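Local coordinates for macrophomate synthase intermolecular Diels-Alderase (Macrophoma commelinae, PDB 1IZC), which belongs to the HpcH/HpaI aldolase/citrate lyase family of TIM-barrel enzymes and holds a magnesium ion with pyruvic acid in its pocket, at residues Phe149-Phe154 / Pro168-Ala172; Asp194-Ala198 / Ala242-Asn246. The protein carries 1 engineered substitution. One frame throughout, in Å; residues are numbered along the deposited sequence.

How the contacts relate
Contact 1 and contact 2 lie in series along the chain, with centres about 33 Å apart and nearest atoms about 21 Å apart, so neither touches the other. Contact 1 is an aromatic cluster in the loop after helix 129-139 and at the start of helix 171-177. The side chain of F149 is about 6 Å from a bound pyruvic acid and from a magnesium ion, probably those held by the second subunit, whose D211 accepts from F149 N. Contact 2 is a polar and alanine-lined junction between two outer helices of the barrel; no other chain of the assembly touches its segments. Between them run G208, P209, G210 and D211 of this chain's own pocket.

Contact 1: Phe149-Phe154 / Pro168-Ala172; sequences FSPWTF and PYNVA
The carbonyl oxygen of Y169 meets the rim of the F149 ring, Y169 O lying 3.1 Å from F149 CE1 and close to the ring plane. This is an edge-on approach to the polarised C-H groups rather than a hydrogen bond. The adjacent corner of the same ring presses on the tyrosine's first side-chain carbon, F149 CZ to Y169 CB at 3.3 Å. With CG anti to the backbone N (chi1 -169°), F149 extends to 168-172 and crosses the Y169 side chain at about a right angle, the ring planes 65° apart. F154 comes to the edge of the tyrosine ring, its CZ 3.6 Å from Y169 CD2, and the two planes are turned 87° against each other. F154 CZ also lies at the edge of the F149 ring, so F149, F154 and Y169 form one aromatic cluster. V171 adds a looser apolar touch, CG2 to F149 CE1 at 4.1 Å. A second subunit adjoins the cluster: F149 N hydrogen-bonds D211 OD1 of that subunit, and the F149 side chain packs on I214 of the same neighbour, consistent with this loop helping to enclose a neighbouring metal site. Within its own chain, the contact joins the loop after helix 129-139 to the start of helix 171-177, which leads into barrel strand 179-184.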
# COMPACT_ATOMS: atom_id res chain seq x y z
N PHE A 149 -17.16 -19.72 9.96
CA PHE A 149 -17.51 -19.59 8.56
C PHE A 149 -17.53 -18.12 8.11
O PHE A 149 -18.23 -17.30 8.70
CB PHE A 149 -18.89 -20.22 8.36
CG PHE A 149 -19.27 -20.39 6.94
CD1 PHE A 149 -18.84 -21.50 6.22
CD2 PHE A 149 -20.05 -19.43 6.30
CE1 PHE A 149 -19.17 -21.66 4.87
CE2 PHE A 149 -20.39 -19.57 4.95
CZ PHE A 149 -19.95 -20.69 4.24
N SER A 150 -16.76 -17.78 7.08
CA SER A 150 -16.72 -16.41 6.57
C SER A 150 -17.77 -16.19 5.51
O SER A 150 -17.95 -17.02 4.62
CB SER A 150 -15.35 -16.08 5.96
OG SER A 150 -15.37 -14.81 5.33
N PRO A 151 -18.49 -15.06 5.58
CA PRO A 151 -19.51 -14.79 4.57
C PRO A 151 -18.95 -14.12 3.33
O PRO A 151 -19.54 -14.22 2.25
CB PRO A 151 -20.47 -13.87 5.32
CG PRO A 151 -19.53 -13.02 6.12
CD PRO A 151 -18.55 -14.07 6.67
N TRP A 152 -17.79 -13.47 3.46
CA TRP A 152 -17.20 -12.71 2.35
C TRP A 152 -16.38 -13.46 1.30
O TRP A 152 -15.94 -12.85 0.33
CB TRP A 152 -16.32 -11.58 2.89
CG TRP A 152 -16.77 -10.95 4.18
CD1 TRP A 152 -16.26 -11.19 5.43
CD2 TRP A 152 -17.80 -9.97 4.35
NE1 TRP A 152 -16.90 -10.41 6.36
CE2 TRP A 152 -17.85 -9.65 5.73
CE3 TRP A 152 -18.68 -9.32 3.47
CZ2 TRP A 152 -18.75 -8.71 6.25
CZ3 TRP A 152 -19.57 -8.38 3.99
CH2 TRP A 152 -19.60 -8.09 5.37
N THR A 153 -16.18 -14.76 1.50
CA THR A 153 -15.37 -15.55 0.57
C THR A 153 -16.11 -16.01 -0.67
O THR A 153 -15.50 -16.40 -1.67
CB THR A 153 -14.83 -16.81 1.26
OG1 THR A 153 -15.93 -17.60 1.74
CG2 THR A 153 -13.92 -16.44 2.43
N PHE A 154 -17.43 -15.96 -0.62
CA PHE A 154 -18.25 -16.40 -1.74
C PHE A 154 -19.50 -15.54 -1.86
O PHE A 154 -19.69 -14.60 -1.10
CB PHE A 154 -18.65 -17.86 -1.55
CG PHE A 154 -19.58 -18.08 -0.38
CD1 PHE A 154 -19.15 -17.84 0.92
CD2 PHE A 154 -20.89 -18.48 -0.59
CE1 PHE A 154 -20.02 -18.00 2.00
CE2 PHE A 154 -21.77 -18.64 0.49
CZ PHE A 154 -21.33 -18.40 1.79
N PRO A 168 -23.15 -25.86 -1.03
CA PRO A 168 -23.24 -24.43 -1.35
C PRO A 168 -22.32 -23.53 -0.53
O PRO A 168 -22.03 -22.39 -0.92
CB PRO A 168 -24.71 -24.09 -1.09
CG PRO A 168 -25.41 -25.39 -1.25
CD PRO A 168 -24.46 -26.34 -0.55
N TYR A 169 -21.86 -24.03 0.60
CA TYR A 169 -20.99 -23.24 1.46
C TYR A 169 -19.56 -23.75 1.47
O TYR A 169 -18.71 -23.23 2.18
CB TYR A 169 -21.60 -23.21 2.85
CG TYR A 169 -23.01 -22.69 2.76
CD1 TYR A 169 -24.09 -23.55 2.55
CD2 TYR A 169 -23.26 -21.31 2.76
CE1 TYR A 169 -25.38 -23.07 2.32
CE2 TYR A 169 -24.54 -20.81 2.54
CZ TYR A 169 -25.60 -21.69 2.32
OH TYR A 169 -26.86 -21.19 2.06
N ASN A 170 -19.32 -24.76 0.65
CA ASN A 170 -18.00 -25.36 0.51
C ASN A 170 -17.42 -25.87 1.82
O ASN A 170 -16.21 -25.89 2.02
CB ASN A 170 -17.07 -24.35 -0.18
CG ASN A 170 -17.11 -24.47 -1.70
OD1 ASN A 170 -16.49 -25.36 -2.26
ND2 ASN A 170 -17.87 -23.59 -2.37
N VAL A 171 -18.29 -26.29 2.72
CA VAL A 171 -17.84 -26.85 3.98
C VAL A 171 -17.16 -28.19 3.71
O VAL A 171 -16.18 -28.54 4.35
CB VAL A 171 -19.03 -27.06 4.94
CG1 VAL A 171 -18.65 -28.03 6.05
CG2 VAL A 171 -19.44 -25.72 5.54
N ALA A 172 -17.69 -28.95 2.75
CA ALA A 172 -17.11 -30.25 2.42
C ALA A 172 -15.75 -30.04 1.76
O ALA A 172 -14.79 -30.76 2.03
CB ALA A 172 -18.05 -31.03 1.47

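Contact 2: Asp194-Ala198 / Ala242-Asn246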
# COMPACT_ATOMS: atom_id res chain seq x y z
N ASP A 194 7.04 -39.52 18.47
CA ASP A 194 6.25 -40.72 18.27
C ASP A 194 4.77 -40.44 18.47
O ASP A 194 3.94 -40.91 17.69
CB ASP A 194 6.70 -41.84 19.22
CG ASP A 194 8.12 -42.30 18.93
OD1 ASP A 194 8.52 -42.27 17.75
OD2 ASP A 194 8.83 -42.69 19.89
N ALA A 195 4.44 -39.66 19.50
CA ALA A 195 3.05 -39.34 19.78
C ALA A 195 2.46 -38.39 18.73
O ALA A 195 1.32 -38.55 18.30
CB ALA A 195 2.93 -38.71 21.16
N ILE A 196 3.25 -37.40 18.32
CA ILE A 196 2.75 -36.45 17.34
C ILE A 196 2.51 -37.14 16.00
O ILE A 196 1.48 -36.91 15.35
CB ILE A 196 3.76 -35.28 17.17
CG1 ILE A 196 3.88 -34.52 18.50
CG2 ILE A 196 3.27 -34.33 16.06
CD1 ILE A 196 5.07 -33.56 18.56
N ALA A 197 3.44 -38.00 15.60
CA ALA A 197 3.34 -38.71 14.32
C ALA A 197 2.15 -39.65 14.25
O ALA A 197 1.63 -39.93 13.16
CB ALA A 197 4.63 -39.49 14.07
N ALA A 198 1.71 -40.12 15.41
CA ALA A 198 0.59 -41.06 15.50
C ALA A 198 -0.79 -40.41 15.51
O ALA A 198 -1.81 -41.11 15.51
CB ALA A 198 0.75 -41.93 16.76
N ALA A 242 9.31 -42.32 12.65
CA ALA A 242 7.98 -42.11 13.22
C ALA A 242 6.99 -41.78 12.09
O ALA A 242 5.89 -42.32 12.06
CB ALA A 242 8.01 -40.97 14.25
N ALA A 243 7.39 -40.89 11.18
CA ALA A 243 6.52 -40.53 10.06
C ALA A 243 6.22 -41.78 9.20
O ALA A 243 5.06 -42.08 8.90
CB ALA A 243 7.20 -39.45 9.19
N GLN A 244 7.26 -42.51 8.83
CA GLN A 244 7.10 -43.71 8.00
C GLN A 244 6.20 -44.79 8.61
O GLN A 244 5.33 -45.34 7.93
CB GLN A 244 8.47 -44.33 7.70
CG GLN A 244 9.31 -43.53 6.70
CD GLN A 244 10.81 -43.74 6.90
OE1 GLN A 244 11.25 -44.70 7.53
NE2 GLN A 244 11.61 -42.82 6.35
N ARG A 245 6.39 -45.09 9.89
CA ARG A 245 5.60 -46.13 10.53
C ARG A 245 4.12 -45.80 10.61
O ARG A 245 3.27 -46.71 10.60
CB ARG A 245 6.15 -46.44 11.93
CG ARG A 245 5.60 -45.57 13.03
CD ARG A 245 5.91 -46.18 14.41
NE ARG A 245 7.34 -46.14 14.69
CZ ARG A 245 7.94 -45.18 15.39
NH1 ARG A 245 7.25 -44.17 15.92
NH2 ARG A 245 9.26 -45.21 15.53
N ASN A 246 3.79 -44.51 10.67
CA ASN A 246 2.41 -44.07 10.78
C ASN A 246 1.77 -43.71 9.44
O ASN A 246 0.61 -43.27 9.40
CB ASN A 246 2.31 -42.89 11.75
CG ASN A 246 2.48 -43.32 13.20
OD1 ASN A 246 1.58 -43.93 13.79
ND2 ASN A 246 3.64 -43.02 13.79
O HOH W 1 4.44 -43.44 16.56
O HOH W 2 10.64 -43.06 16.01
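D194 and R245 join helix 193-197 to helix 230-245 by a salt bridge: R245 NH1 donates to D194 OD1 over 2.9 Å, nearly straight at 169°. The acceptor lies in the guanidinium plane, whereas the donor reaches the oxygen from above the carboxylate, the two planes being 65° apart. R245 gets there by turning back over its own helix: CG sits between the backbone N and the carbonyl carbon (chi1 87°), the chain bends at chi3, and one guanidinium face rests near its rim on A242 CA.

Water 1 ties three groups together. It donates to D194 O, which also takes a weak bond from A198 N, and accepts from R245 NH1 and from N246 ND2, the latter at 2.9 Å. NH1 thus spends its two hydrogens on the carboxylate and this water. N246 ND2 also donates to A242 O, 2.9 Å away, a bond that folds the side chain back onto A242, one turn earlier; A242 O receives a further, weak bond from N246 N. Water 2 gives D194 OD1 a second donor and accepts from R245 NH2 at 2.6 Å, bridging the ion pair a second time.

Toward the barrel the packing is small and close. A197 CB meets A242 CB at 3.7 Å, and the N246 side chain lies against A197 and A198, its CB 3.3 Å from A197 O. A197 and A243 both pack on L205 of strand 205-207, placing the alanine seam against the barrel wall.

The chemistry is that of two neighbouring barrel helices brought close by alanines and joined along their outer margin by a water-bridged ion pair, where the positive guanidinium, with the donors from R245 NH1 and water 2 on D194 OD1, probably favours an ionised D194.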